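Long-range contacts in VgrG protein (Vibrio cholerae, PDB 4DTH), which probably cross-links host G-actin through its actin cross-linking toxin domain, which binds ATP and magnesium ions: residues Q174-V179 with A347-F352; A198-K203 with T232-K237; F245-N250 with P269-A274; E276-T281 with E327-G332. All coordinates share one frame; numbering follows the deposited sequence. Where two conformers were deposited one is given.

Overall arrangement
All four contacts lie in the actin cross-linking domain, three of them touching ATP and interaction 2 standing further back. Interaction 1, an antiparallel strand pair lining the nucleotide pocket, closes a long loop of chain in which the other three are nested, following one another in series as 2, 3 and 4. Interaction 4 is nearest to it, about 9 Å between centres, because strand 277-279 pairs with strand 343-352. Interaction 2, about 16 Å from interaction 1, and interaction 3, about 20 Å away, belong to the helical part, where helices 221-245 and 269-275 succeed each other. Interaction 2 backs strand 277-279 through Trp200.

Interaction 1 of 4, residues Q174-V179 with A347-F352; sequences QATVGV and AILFEF. With MG (magnesium ion), chain D; ATP (adenosine-5'-triphosphate), chain B.
A magnesium ion is gripped from both strands, by Gln174 OE1 at 2.5 Å and by Glu351 OE2 at 2.6 Å, and Glu28 of the neighbouring strand 24-30 completes the protein's share of the site. The amide and carboxylate planes lie 25° apart. Glu351 gets there with CG anti to its backbone N (chi1 178°) and an extended chain, whereas Gln174 bends at chi2 to swing its amide oxygen onto the metal. OE2 also forms a salt bridge with Arg353. The other oxygen, Glu351 OE1, lies 3.0 Å from a water that can donate to it; this water is also bonded to Thr176 OG1 and lies, more weakly, near ATP O5'. The threonine hydroxyl suits this place by giving the water a polar partner.

The strands run antiparallel in the sheet that floors the nucleotide pocket, and their backbone ladder includes Phe352 N to Ala175 O at 2.8 Å, nearly linear at 168°. Thr176, Leu349 and Glu351 look toward ATP; Leu349 CD2 lies 3.4 Å from adenine C5. Gly178 lies opposite Leu349, whose CG packs on its CA at 3.7 Å. On the other face, Val177 CG2 meets Phe352 CE1 at 3.7 Å, while Val179 CG2 comes to the edge of the Phe350 ring. Val179, Phe350 and Phe352 pack on Leu195 of helix 190-196, while Val177 meets Ile25 of strand 24-30.

Interaction 2 of 4, residues A198-K203 with T232-K237; sequences APWYQK and TSIYLK
Trp200 lays its side chain against the helix from CB outward. CB touches the aliphatic stem of Lys237, 3.6 Å from its CG. The indole then turns along the helix because CG sits between the backbone N and the carbonyl carbon (chi1 55°). On the benzene side of the ring system, CE3 meets Ser233 CB at 3.8 Å, the serine carbon arriving at the ring edge, in plane. Further out, CZ3 packs on Ile234 CG1 at 3.7 Å, the two side chains lying side by side and pointing the same way. At the tip, CH2 lies 4.1 Å from the same Ile234 CG1, and the ring also touches Pro279 of strand 277-279. On the pyrrole side NE1 leaves the helix altogether and donates to Ile277 O of that strand. Ala198 CB and Tyr201 CB lie over one face of the indole, and Trp275 meets the ring edge-to-face.

Small Ser233 lets the loop come close and also offers a polar group: its OG accepts from Gln202 N at 2.9 Å in a nearly straight bond (170°), and is itself hydrogen-bonded to Ala229 O one helical turn earlier. A water bridges the backbones, donating to Trp200 O and Ser233 O while accepting from Gln202 NE2. The Gln202 side chain crosses that of Leu236 at about a right angle. Lys237 NZ reaches on to a salt bridge with Glu240. The loop begins with a type I beta turn, Ala198 to Tyr201, packed on helix 221-245, with the tryptophan between that helix and strand 277-279.

Interaction 3 of 4, residues F245-N250 with P269-A274; sequences FGIYIN and PKVKNA. With ATP (adenosine-5'-triphosphate), chain B; SO4 (sulfate ion), chain F.
Phe245 and Val271 meet in a CH-pi contact: Val271 CG2 stands over one face of the phenyl ring, 4.1 Å from its centroid and 22° off the normal, displaced toward the rim. Phe245 CG, anti to the carbonyl carbon (chi1 -68°), directs the ring to the valine. The same methyl is touched from a second direction by Ile247 CD1 at 3.9 Å, the isoleucine and valine reaching toward each other tip to tip. A branched valine suits this position, since CG1 also comes within 4.0 Å of Ile247 CD1. Ala274 CB meets Phe245 CE2 obliquely at 4.0 Å, its small size suiting a ring close to the helix backbone; Lys270 CG meets CE1, also obliquely, at 4.0 Å. No hydrogen bond joins the two segments; apolar packing carries the contact.

Backbone shape probably helps to place these groups. Phe245 ends helix 221-245, and Gly246 leaves it with positive phi (64°), a conformation easily adopted by glycine; beyond this turn Ile247 faces Val271. Val271 and Ala274, three residues apart, lie on one side of their helix; Lys270 N bonds to Asp268 OD1 just ahead of it. From a different side the extended Lys272 sends NZ to a sulfate ion, probably from the crystallisation liquor, 3.0 Å from its O3, and more weakly to the ATP gamma-phosphate; Arg353 also binds the sulfate. Helix 269-275 thus lies between the end of helix 221-245, whose Leu241 also touches Ala274, and the nucleotide, and leads directly into strand 277-279.

Interaction 4 of 4, residues E276-T281 with E327-G332; sequences EILPRT and EVAGHG. With ATP (adenosine-5'-triphosphate), chain B.
Successive bends at chi2 (-76°) and chi3 (-60°) fold Arg280 back, although its CB starts away from the 327-332 loop, and bring the guanidinium to His331 O. Both terminal nitrogens grip that one carbonyl oxygen end-on: NH1 at 3.0 Å and NH2 at 3.3 Å, with the oxygen close to the guanidinium plane. NH1 also donates to a water that lies 2.8 Å from Pro279 O and can donate to it. ATP O2G lies over one face of the guanidinium, and NH2 points to the alpha-phosphate as well, at a modelled separation too short to be trusted in detail. A long, weak ion pair also runs from NE to Glu351 OE1.

Arg280 directly follows strand 277-279, which pairs antiparallel with strand 343-352, so the sheet edge delivers it to the triphosphate while the loop backbone orients it. Gly332 CA lies 3.1 Å from Arg280 O, a close approach that suits a residue with no side chain. Earlier in the strand the contact is apolar. Leu278 CD1 touches Val328 CG1 at 3.9 Å and Ala329 CB at 4.0 Å, and the compact ring of Pro279 lies across Val328, CB to CG2 4.0 Å. Ile234 of helix 221-245 touches both Pro279 and Val328, while Glu327 turns its carboxylate to Asn334.

Interaction 1 of 4, residues Q174-V179 with A347-F352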
# COMPACT_ATOMS: atom_id res chain seq x y z
N GLN A 174 -8.30 -0.74 -2.44
CA GLN A 174 -7.63 -0.50 -1.16
C GLN A 174 -7.45 0.99 -0.98
O GLN A 174 -7.51 1.75 -1.95
CB GLN A 174 -6.24 -1.17 -1.08
CG GLN A 174 -6.29 -2.66 -0.80
CD GLN A 174 -6.21 -3.42 -2.09
OE1 GLN A 174 -5.23 -3.33 -2.84
NE2 GLN A 174 -7.25 -4.18 -2.38
N ALA A 175 -7.21 1.41 0.27
CA ALA A 175 -6.90 2.79 0.60
C ALA A 175 -5.70 2.76 1.53
O ALA A 175 -5.57 1.84 2.35
CB ALA A 175 -8.08 3.46 1.29
N THR A 176 -4.81 3.75 1.38
CA THR A 176 -3.62 3.91 2.22
C THR A 176 -3.70 5.26 2.89
O THR A 176 -3.87 6.27 2.20
CB THR A 176 -2.33 3.65 1.43
OG1 THR A 176 -2.34 2.28 0.99
CG2 THR A 176 -1.07 3.90 2.25
N VAL A 177 -3.60 5.29 4.22
CA VAL A 177 -3.67 6.50 5.03
C VAL A 177 -2.30 6.77 5.64
O VAL A 177 -1.69 5.86 6.20
CB VAL A 177 -4.79 6.39 6.11
CG1 VAL A 177 -4.71 7.52 7.15
CG2 VAL A 177 -6.18 6.34 5.48
N GLY A 178 -1.85 8.02 5.53
CA GLY A 178 -0.59 8.45 6.14
C GLY A 178 -0.87 9.43 7.25
O GLY A 178 -1.64 10.37 7.06
N VAL A 179 -0.27 9.21 8.44
CA VAL A 179 -0.42 10.11 9.61
C VAL A 179 0.94 10.42 10.21
O VAL A 179 1.88 9.64 10.02
CB VAL A 179 -1.38 9.52 10.69
CG1 VAL A 179 -2.81 9.41 10.18
CG2 VAL A 179 -0.87 8.18 11.25
N ALA A 347 6.04 10.51 8.77
CA ALA A 347 4.69 10.04 8.53
C ALA A 347 4.80 8.52 8.43
O ALA A 347 5.78 7.99 7.89
CB ALA A 347 4.15 10.60 7.22
N ILE A 348 3.81 7.83 8.99
CA ILE A 348 3.71 6.37 8.93
C ILE A 348 2.43 6.01 8.21
O ILE A 348 1.40 6.65 8.44
CB ILE A 348 3.92 5.65 10.29
CG1 ILE A 348 2.95 6.18 11.38
CG2 ILE A 348 5.41 5.75 10.71
CD1 ILE A 348 3.01 5.44 12.78
N LEU A 349 2.51 5.04 7.30
CA LEU A 349 1.40 4.69 6.42
C LEU A 349 0.77 3.35 6.68
O LEU A 349 1.43 2.43 7.12
CB LEU A 349 1.87 4.78 4.96
CG LEU A 349 1.80 6.19 4.35
CD1 LEU A 349 2.86 7.14 4.93
CD2 LEU A 349 1.96 6.10 2.89
N PHE A 350 -0.54 3.25 6.37
CA PHE A 350 -1.30 2.02 6.63
C PHE A 350 -2.23 1.71 5.50
O PHE A 350 -2.98 2.58 5.05
CB PHE A 350 -2.08 2.14 7.95
CG PHE A 350 -1.19 2.45 9.12
CD1 PHE A 350 -0.58 1.43 9.84
CD2 PHE A 350 -0.91 3.77 9.48
CE1 PHE A 350 0.29 1.71 10.89
CE2 PHE A 350 -0.04 4.06 10.53
CZ PHE A 350 0.57 3.03 11.22
N GLU A 351 -2.21 0.44 5.06
CA GLU A 351 -3.06 -0.01 3.97
C GLU A 351 -4.29 -0.74 4.51
O GLU A 351 -4.16 -1.75 5.22
CB GLU A 351 -2.25 -0.92 3.04
CG GLU A 351 -3.05 -1.50 1.88
CD GLU A 351 -2.27 -2.46 1.00
OE1 GLU A 351 -1.06 -2.22 0.77
OE2 GLU A 351 -2.89 -3.41 0.48
N PHE A 352 -5.48 -0.26 4.13
CA PHE A 352 -6.74 -0.90 4.48
C PHE A 352 -6.97 -1.95 3.39
O PHE A 352 -7.29 -1.59 2.25
CB PHE A 352 -7.88 0.13 4.53
CG PHE A 352 -7.78 1.03 5.74
CD1 PHE A 352 -6.93 2.13 5.74
CD2 PHE A 352 -8.54 0.78 6.88
CE1 PHE A 352 -6.82 2.96 6.86
CE2 PHE A 352 -8.45 1.62 7.99
CZ PHE A 352 -7.58 2.69 7.98
MG MG D . -2.83 -3.11 -2.15
PG ATP B . 2.95 -3.30 -1.87
O1G ATP B . 1.81 -3.40 -0.90
O2G ATP B . 4.27 -3.26 -1.15
O3G ATP B . 2.97 -4.45 -2.84
PB ATP B . 3.48 -1.17 -3.73
O1B ATP B . 4.93 -1.17 -3.46
O2B ATP B . 3.24 -1.81 -5.07
O3B ATP B . 2.75 -1.93 -2.67
PA ATP B . 3.21 1.52 -2.89
O1A ATP B . 4.19 1.15 -1.85
O2A ATP B . 3.85 2.62 -3.75
O3A ATP B . 2.92 0.34 -3.75
O5' ATP B . 1.87 2.04 -2.17
C5' ATP B . 0.91 2.70 -3.03
C4' ATP B . -0.24 3.28 -2.25
O4' ATP B . 0.26 4.19 -1.22
C3' ATP B . -1.19 4.11 -3.11
O3' ATP B . -2.54 4.01 -2.67
C2' ATP B . -0.64 5.52 -2.91
O2' ATP B . -1.53 6.55 -3.27
C1' ATP B . -0.35 5.46 -1.42
N9 ATP B . 0.53 6.50 -0.88
C8 ATP B . 1.81 6.79 -1.27
N7 ATP B . 2.35 7.77 -0.59
C5 ATP B . 1.36 8.17 0.29
C6 ATP B . 1.30 9.16 1.29
N6 ATP B . 2.31 9.98 1.59
N1 ATP B . 0.15 9.27 2.00
C2 ATP B . -0.86 8.44 1.72
N3 ATP B . -0.92 7.47 0.81
C4 ATP B . 0.22 7.38 0.12
O HOH W 1 -0.31 0.63 0.16

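Interaction 2 of 4, residues A198-K203 with T232-K237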
# COMPACT_ATOMS: atom_id res chain seq x y z
N ALA A 198 -7.29 -0.90 14.74
CA ALA A 198 -6.70 -2.10 14.13
C ALA A 198 -6.63 -3.20 15.21
O ALA A 198 -6.26 -2.89 16.35
CB ALA A 198 -5.31 -1.81 13.59
N PRO A 199 -7.09 -4.44 14.90
CA PRO A 199 -7.12 -5.48 15.95
C PRO A 199 -5.77 -5.78 16.60
O PRO A 199 -5.71 -6.10 17.78
CB PRO A 199 -7.67 -6.71 15.23
CG PRO A 199 -8.34 -6.19 14.01
CD PRO A 199 -7.61 -4.94 13.62
N TRP A 200 -4.69 -5.64 15.81
CA TRP A 200 -3.33 -5.89 16.29
C TRP A 200 -2.81 -4.82 17.25
O TRP A 200 -1.87 -5.09 17.98
CB TRP A 200 -2.36 -6.09 15.12
CG TRP A 200 -2.33 -4.96 14.13
CD1 TRP A 200 -2.99 -4.91 12.94
CD2 TRP A 200 -1.60 -3.73 14.24
NE1 TRP A 200 -2.72 -3.72 12.30
CE2 TRP A 200 -1.88 -2.97 13.08
CE3 TRP A 200 -0.73 -3.19 15.21
CZ2 TRP A 200 -1.32 -1.70 12.87
CZ3 TRP A 200 -0.19 -1.93 15.00
CH2 TRP A 200 -0.49 -1.20 13.84
N TYR A 201 -3.38 -3.60 17.20
CA TYR A 201 -2.92 -2.52 18.07
C TYR A 201 -3.44 -2.69 19.49
O TYR A 201 -4.66 -2.72 19.70
CB TYR A 201 -3.25 -1.13 17.51
CG TYR A 201 -2.75 -0.01 18.39
CD1 TYR A 201 -1.38 0.20 18.58
CD2 TYR A 201 -3.63 0.83 19.06
CE1 TYR A 201 -0.91 1.24 19.39
CE2 TYR A 201 -3.18 1.88 19.86
CZ TYR A 201 -1.81 2.07 20.02
OH TYR A 201 -1.37 3.08 20.84
N GLN A 202 -2.52 -2.78 20.45
CA GLN A 202 -2.86 -2.98 21.86
C GLN A 202 -2.66 -1.71 22.66
O GLN A 202 -1.57 -1.46 23.19
CB GLN A 202 -2.09 -4.17 22.44
CG GLN A 202 -2.29 -5.44 21.63
CD GLN A 202 -1.69 -6.64 22.32
OE1 GLN A 202 -1.97 -6.91 23.49
NE2 GLN A 202 -0.89 -7.41 21.60
N LYS A 203 -3.70 -0.88 22.73
CA LYS A 203 -3.63 0.38 23.44
C LYS A 203 -3.24 0.26 24.93
O LYS A 203 -2.64 1.19 25.47
CB LYS A 203 -4.90 1.19 23.24
CG LYS A 203 -4.77 2.61 23.72
CD LYS A 203 -5.22 3.60 22.66
CE LYS A 203 -5.57 4.93 23.28
NZ LYS A 203 -6.69 4.84 24.26
N THR A 232 5.64 -2.52 19.95
CA THR A 232 5.33 -3.79 20.61
C THR A 232 4.14 -4.48 19.93
O THR A 232 4.22 -5.68 19.69
CB THR A 232 5.14 -3.64 22.13
OG1 THR A 232 6.29 -3.00 22.69
CG2 THR A 232 4.94 -4.97 22.82
N SER A 233 3.08 -3.72 19.58
CA SER A 233 1.91 -4.29 18.90
C SER A 233 2.32 -4.94 17.57
O SER A 233 1.89 -6.06 17.29
CB SER A 233 0.83 -3.24 18.68
OG SER A 233 0.32 -2.81 19.94
N ILE A 234 3.18 -4.27 16.79
CA ILE A 234 3.67 -4.80 15.51
C ILE A 234 4.53 -6.05 15.72
O ILE A 234 4.35 -7.04 15.01
CB ILE A 234 4.40 -3.71 14.68
CG1 ILE A 234 3.37 -2.68 14.14
CG2 ILE A 234 5.22 -4.34 13.51
CD1 ILE A 234 3.96 -1.53 13.38
N TYR A 235 5.48 -5.99 16.68
CA TYR A 235 6.38 -7.12 16.95
C TYR A 235 5.59 -8.35 17.40
O TYR A 235 5.85 -9.44 16.90
CB TYR A 235 7.43 -6.76 18.02
CG TYR A 235 8.58 -5.87 17.58
CD1 TYR A 235 8.39 -4.83 16.67
CD2 TYR A 235 9.83 -5.98 18.18
CE1 TYR A 235 9.42 -3.95 16.34
CE2 TYR A 235 10.88 -5.12 17.84
CZ TYR A 235 10.66 -4.09 16.95
OH TYR A 235 11.71 -3.27 16.61
N LEU A 236 4.61 -8.16 18.31
CA LEU A 236 3.77 -9.25 18.82
C LEU A 236 2.90 -9.84 17.72
O LEU A 236 2.79 -11.06 17.63
CB LEU A 236 2.92 -8.81 20.02
CG LEU A 236 3.67 -8.46 21.31
CD1 LEU A 236 2.68 -8.04 22.40
CD2 LEU A 236 4.53 -9.63 21.80
N LYS A 237 2.29 -8.98 16.87
CA LYS A 237 1.48 -9.44 15.75
C LYS A 237 2.32 -10.24 14.73
O LYS A 237 1.85 -11.26 14.23
CB LYS A 237 0.74 -8.28 15.06
CG LYS A 237 -0.21 -8.71 13.93
CD LYS A 237 -1.40 -9.53 14.42
CE LYS A 237 -2.38 -9.76 13.30
NZ LYS A 237 -3.57 -10.49 13.82
O HOH W 2 -0.32 -7.10 18.67

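Interaction 3 of 4, residues F245-N250 with P269-A274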
# COMPACT_ATOMS: atom_id res chain seq x y z
N PHE A 245 1.07 -18.86 10.42
CA PHE A 245 1.31 -19.20 9.02
C PHE A 245 2.59 -19.98 8.72
O PHE A 245 2.82 -20.35 7.56
CB PHE A 245 1.22 -17.94 8.15
CG PHE A 245 -0.18 -17.36 8.07
CD1 PHE A 245 -1.14 -17.94 7.25
CD2 PHE A 245 -0.53 -16.24 8.82
CE1 PHE A 245 -2.43 -17.40 7.17
CE2 PHE A 245 -1.82 -15.69 8.73
CZ PHE A 245 -2.76 -16.28 7.91
N GLY A 246 3.42 -20.21 9.73
CA GLY A 246 4.68 -20.93 9.57
C GLY A 246 5.63 -20.16 8.68
O GLY A 246 6.06 -20.67 7.64
N ILE A 247 5.94 -18.91 9.06
CA ILE A 247 6.78 -18.03 8.25
C ILE A 247 8.23 -18.08 8.73
O ILE A 247 8.48 -17.92 9.92
CB ILE A 247 6.23 -16.57 8.29
CG1 ILE A 247 4.75 -16.51 7.81
CG2 ILE A 247 7.11 -15.62 7.45
CD1 ILE A 247 4.05 -15.17 8.09
N TYR A 248 9.18 -18.19 7.78
CA TYR A 248 10.61 -18.14 8.13
C TYR A 248 10.97 -16.66 8.29
O TYR A 248 10.95 -15.92 7.31
CB TYR A 248 11.45 -18.77 7.01
CG TYR A 248 11.42 -20.28 7.04
CD1 TYR A 248 10.35 -20.99 6.48
CD2 TYR A 248 12.44 -21.01 7.64
CE1 TYR A 248 10.30 -22.38 6.54
CE2 TYR A 248 12.41 -22.40 7.69
CZ TYR A 248 11.33 -23.08 7.15
OH TYR A 248 11.30 -24.45 7.19
N ILE A 249 11.24 -16.24 9.56
CA ILE A 249 11.63 -14.87 9.96
C ILE A 249 13.08 -14.92 10.40
O ILE A 249 13.37 -15.57 11.40
CB ILE A 249 10.78 -14.30 11.15
CG1 ILE A 249 9.26 -14.43 10.93
CG2 ILE A 249 11.22 -12.86 11.54
CD1 ILE A 249 8.64 -13.52 9.92
N ASN A 250 13.97 -14.19 9.70
CA ASN A 250 15.40 -14.14 10.05
C ASN A 250 15.93 -15.58 10.10
O ASN A 250 15.79 -16.30 9.11
CB ASN A 250 15.63 -13.39 11.39
CG ASN A 250 16.39 -12.12 11.27
OD1 ASN A 250 16.48 -11.52 10.20
ND2 ASN A 250 16.87 -11.67 12.41
N PRO A 269 -0.35 -12.63 0.18
CA PRO A 269 -1.63 -11.90 0.33
C PRO A 269 -2.47 -12.30 1.54
O PRO A 269 -3.09 -11.42 2.13
CB PRO A 269 -2.37 -12.19 -0.98
CG PRO A 269 -1.31 -12.52 -1.96
CD PRO A 269 -0.17 -13.12 -1.20
N LYS A 270 -2.49 -13.60 1.92
CA LYS A 270 -3.28 -13.98 3.08
C LYS A 270 -2.70 -13.47 4.40
O LYS A 270 -3.45 -13.19 5.33
CB LYS A 270 -3.63 -15.48 3.12
CG LYS A 270 -2.50 -16.44 3.33
CD LYS A 270 -3.04 -17.85 3.18
CE LYS A 270 -1.98 -18.82 2.79
NZ LYS A 270 -2.50 -20.21 2.77
N VAL A 271 -1.36 -13.30 4.46
CA VAL A 271 -0.69 -12.76 5.64
C VAL A 271 -1.00 -11.26 5.72
O VAL A 271 -1.36 -10.76 6.79
CB VAL A 271 0.83 -13.06 5.67
CG1 VAL A 271 1.51 -12.40 6.87
CG2 VAL A 271 1.08 -14.57 5.68
N LYS A 272 -0.89 -10.55 4.58
CA LYS A 272 -1.21 -9.12 4.54
C LYS A 272 -2.68 -8.90 4.95
O LYS A 272 -2.97 -7.98 5.71
CB LYS A 272 -0.99 -8.58 3.13
CG LYS A 272 0.46 -8.45 2.71
CD LYS A 272 0.47 -7.81 1.31
CE LYS A 272 1.84 -7.46 0.81
NZ LYS A 272 1.76 -6.79 -0.52
N ASN A 273 -3.60 -9.78 4.48
CA ASN A 273 -5.02 -9.70 4.82
C ASN A 273 -5.27 -9.87 6.31
O ASN A 273 -6.14 -9.20 6.86
CB ASN A 273 -5.83 -10.71 4.01
CG ASN A 273 -5.98 -10.31 2.56
OD1 ASN A 273 -5.69 -9.18 2.16
ND2 ASN A 273 -6.42 -11.25 1.73
N ALA A 274 -4.48 -10.74 6.97
CA ALA A 274 -4.59 -10.99 8.41
C ALA A 274 -4.30 -9.75 9.26
O ALA A 274 -4.83 -9.64 10.36
CB ALA A 274 -3.71 -12.15 8.82
PG ATP B . 2.95 -3.30 -1.87
O1G ATP B . 1.81 -3.40 -0.90
O2G ATP B . 4.27 -3.26 -1.15
O3G ATP B . 2.97 -4.45 -2.84
PB ATP B . 3.48 -1.17 -3.73
O1B ATP B . 4.93 -1.17 -3.46
O2B ATP B . 3.24 -1.81 -5.07
O3B ATP B . 2.75 -1.93 -2.67
PA ATP B . 3.21 1.52 -2.89
O1A ATP B . 4.19 1.15 -1.85
O2A ATP B . 3.85 2.62 -3.75
O3A ATP B . 2.92 0.34 -3.75
O5' ATP B . 1.87 2.04 -2.17
C5' ATP B . 0.91 2.70 -3.03
C4' ATP B . -0.24 3.28 -2.25
O4' ATP B . 0.26 4.19 -1.22
C3' ATP B . -1.19 4.11 -3.11
O3' ATP B . -2.54 4.01 -2.67
C2' ATP B . -0.64 5.52 -2.91
O2' ATP B . -1.53 6.55 -3.27
C1' ATP B . -0.35 5.46 -1.42
N9 ATP B . 0.53 6.50 -0.88
C8 ATP B . 1.81 6.79 -1.27
N7 ATP B . 2.35 7.77 -0.59
C5 ATP B . 1.36 8.17 0.29
C6 ATP B . 1.30 9.16 1.29
N6 ATP B . 2.31 9.98 1.59
N1 ATP B . 0.15 9.27 2.00
C2 ATP B . -0.86 8.44 1.72
N3 ATP B . -0.92 7.47 0.81
C4 ATP B . 0.22 7.38 0.12
S SO4 F . -1.25 -8.05 -2.74
O1 SO4 F . -1.30 -8.14 -4.20
O2 SO4 F . -2.31 -8.85 -2.17
O3 SO4 F . 0.05 -8.51 -2.29
O4 SO4 F . -1.42 -6.66 -2.33

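Interaction 4 of 4, residues E276-T281 with E327-G332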
# COMPACT_ATOMS: atom_id res chain seq x y z
N GLU A 276 -5.28 -6.71 8.38
CA GLU A 276 -6.50 -5.92 8.10
C GLU A 276 -6.11 -4.47 7.76
O GLU A 276 -6.41 -3.99 6.66
CB GLU A 276 -7.53 -5.98 9.24
CG GLU A 276 -8.08 -7.38 9.48
CD GLU A 276 -9.12 -7.48 10.58
OE1 GLU A 276 -9.25 -8.58 11.16
OE2 GLU A 276 -9.80 -6.47 10.86
N ILE A 277 -5.45 -3.80 8.70
CA ILE A 277 -4.86 -2.48 8.55
C ILE A 277 -3.36 -2.80 8.56
O ILE A 277 -2.78 -3.09 9.61
CB ILE A 277 -5.31 -1.48 9.65
CG1 ILE A 277 -6.84 -1.27 9.57
CG2 ILE A 277 -4.56 -0.16 9.50
CD1 ILE A 277 -7.49 -0.51 10.76
N LEU A 278 -2.77 -2.81 7.37
CA LEU A 278 -1.39 -3.22 7.18
C LEU A 278 -0.37 -2.09 7.31
O LEU A 278 -0.38 -1.18 6.48
CB LEU A 278 -1.25 -3.90 5.80
CG LEU A 278 0.14 -4.36 5.35
CD1 LEU A 278 0.63 -5.54 6.18
CD2 LEU A 278 0.14 -4.72 3.86
N PRO A 279 0.56 -2.14 8.30
CA PRO A 279 1.62 -1.12 8.36
C PRO A 279 2.44 -1.13 7.06
O PRO A 279 2.79 -2.21 6.55
CB PRO A 279 2.46 -1.57 9.55
CG PRO A 279 1.50 -2.38 10.41
CD PRO A 279 0.72 -3.14 9.37
N ARG A 280 2.66 0.05 6.47
CA ARG A 280 3.39 0.18 5.21
C ARG A 280 4.73 0.87 5.37
O ARG A 280 5.42 1.07 4.38
CB ARG A 280 2.53 0.93 4.16
CG ARG A 280 1.32 0.15 3.66
CD ARG A 280 1.64 -0.97 2.66
NE ARG A 280 2.31 -0.48 1.45
CZ ARG A 280 3.60 -0.67 1.18
NH1 ARG A 280 4.37 -1.33 2.04
NH2 ARG A 280 4.12 -0.21 0.06
N THR A 281 5.08 1.25 6.60
CA THR A 281 6.33 1.96 6.85
C THR A 281 7.21 1.08 7.71
O THR A 281 6.73 0.41 8.63
CB THR A 281 6.05 3.34 7.49
OG1 THR A 281 5.21 4.10 6.62
CG2 THR A 281 7.34 4.15 7.79
N GLU A 327 11.11 -5.08 7.13
CA GLU A 327 9.81 -4.54 6.74
C GLU A 327 8.69 -5.50 7.14
O GLU A 327 8.89 -6.72 7.15
CB GLU A 327 9.78 -4.29 5.24
CG GLU A 327 10.81 -3.26 4.76
CD GLU A 327 10.38 -1.80 4.83
OE1 GLU A 327 9.33 -1.50 5.44
OE2 GLU A 327 11.12 -0.96 4.28
N VAL A 328 7.50 -4.95 7.44
CA VAL A 328 6.32 -5.74 7.79
C VAL A 328 5.89 -6.63 6.62
O VAL A 328 5.63 -7.82 6.83
CB VAL A 328 5.15 -4.84 8.31
CG1 VAL A 328 3.83 -5.60 8.39
CG2 VAL A 328 5.50 -4.24 9.67
N ALA A 329 5.84 -6.06 5.39
CA ALA A 329 5.41 -6.79 4.20
C ALA A 329 6.02 -6.21 2.93
O ALA A 329 5.33 -5.62 2.11
CB ALA A 329 3.88 -6.80 4.12
N GLY A 330 7.33 -6.41 2.78
CA GLY A 330 8.04 -5.93 1.60
C GLY A 330 8.32 -4.44 1.62
O GLY A 330 8.10 -3.77 2.64
N HIS A 331 8.83 -3.91 0.48
CA HIS A 331 9.21 -2.50 0.36
C HIS A 331 8.20 -1.53 0.98
O HIS A 331 7.03 -1.56 0.63
CB HIS A 331 9.59 -2.13 -1.08
CG HIS A 331 10.10 -0.73 -1.21
ND1 HIS A 331 11.22 -0.30 -0.52
CD2 HIS A 331 9.63 0.29 -1.96
CE1 HIS A 331 11.38 0.97 -0.85
NE2 HIS A 331 10.44 1.37 -1.72
N GLY A 332 8.65 -0.74 1.94
CA GLY A 332 7.79 0.21 2.62
C GLY A 332 7.79 1.59 1.99
O GLY A 332 8.58 1.86 1.09
PG ATP B . 2.95 -3.30 -1.87
O1G ATP B . 1.81 -3.40 -0.90
O2G ATP B . 4.27 -3.26 -1.15
O3G ATP B . 2.97 -4.45 -2.84
PB ATP B . 3.48 -1.17 -3.73
O1B ATP B . 4.93 -1.17 -3.46
O2B ATP B . 3.24 -1.81 -5.07
O3B ATP B . 2.75 -1.93 -2.67
PA ATP B . 3.21 1.52 -2.89
O1A ATP B . 4.19 1.15 -1.85
O2A ATP B . 3.85 2.62 -3.75
O3A ATP B . 2.92 0.34 -3.75
O5' ATP B . 1.87 2.04 -2.17
C5' ATP B . 0.91 2.70 -3.03
C4' ATP B . -0.24 3.28 -2.25
O4' ATP B . 0.26 4.19 -1.22
C3' ATP B . -1.19 4.11 -3.11
O3' ATP B . -2.54 4.01 -2.67
C2' ATP B . -0.64 5.52 -2.91
O2' ATP B . -1.53 6.55 -3.27
C1' ATP B . -0.35 5.46 -1.42
N9 ATP B . 0.53 6.50 -0.88
C8 ATP B . 1.81 6.79 -1.27
N7 ATP B . 2.35 7.77 -0.59
C5 ATP B . 1.36 8.17 0.29
C6 ATP B . 1.30 9.16 1.29
N6 ATP B . 2.31 9.98 1.59
N1 ATP B . 0.15 9.27 2.00
C2 ATP B . -0.86 8.44 1.72
N3 ATP B . -0.92 7.47 0.81
C4 ATP B . 0.22 7.38 0.12
O HOH W 3 3.61 -3.27 4.04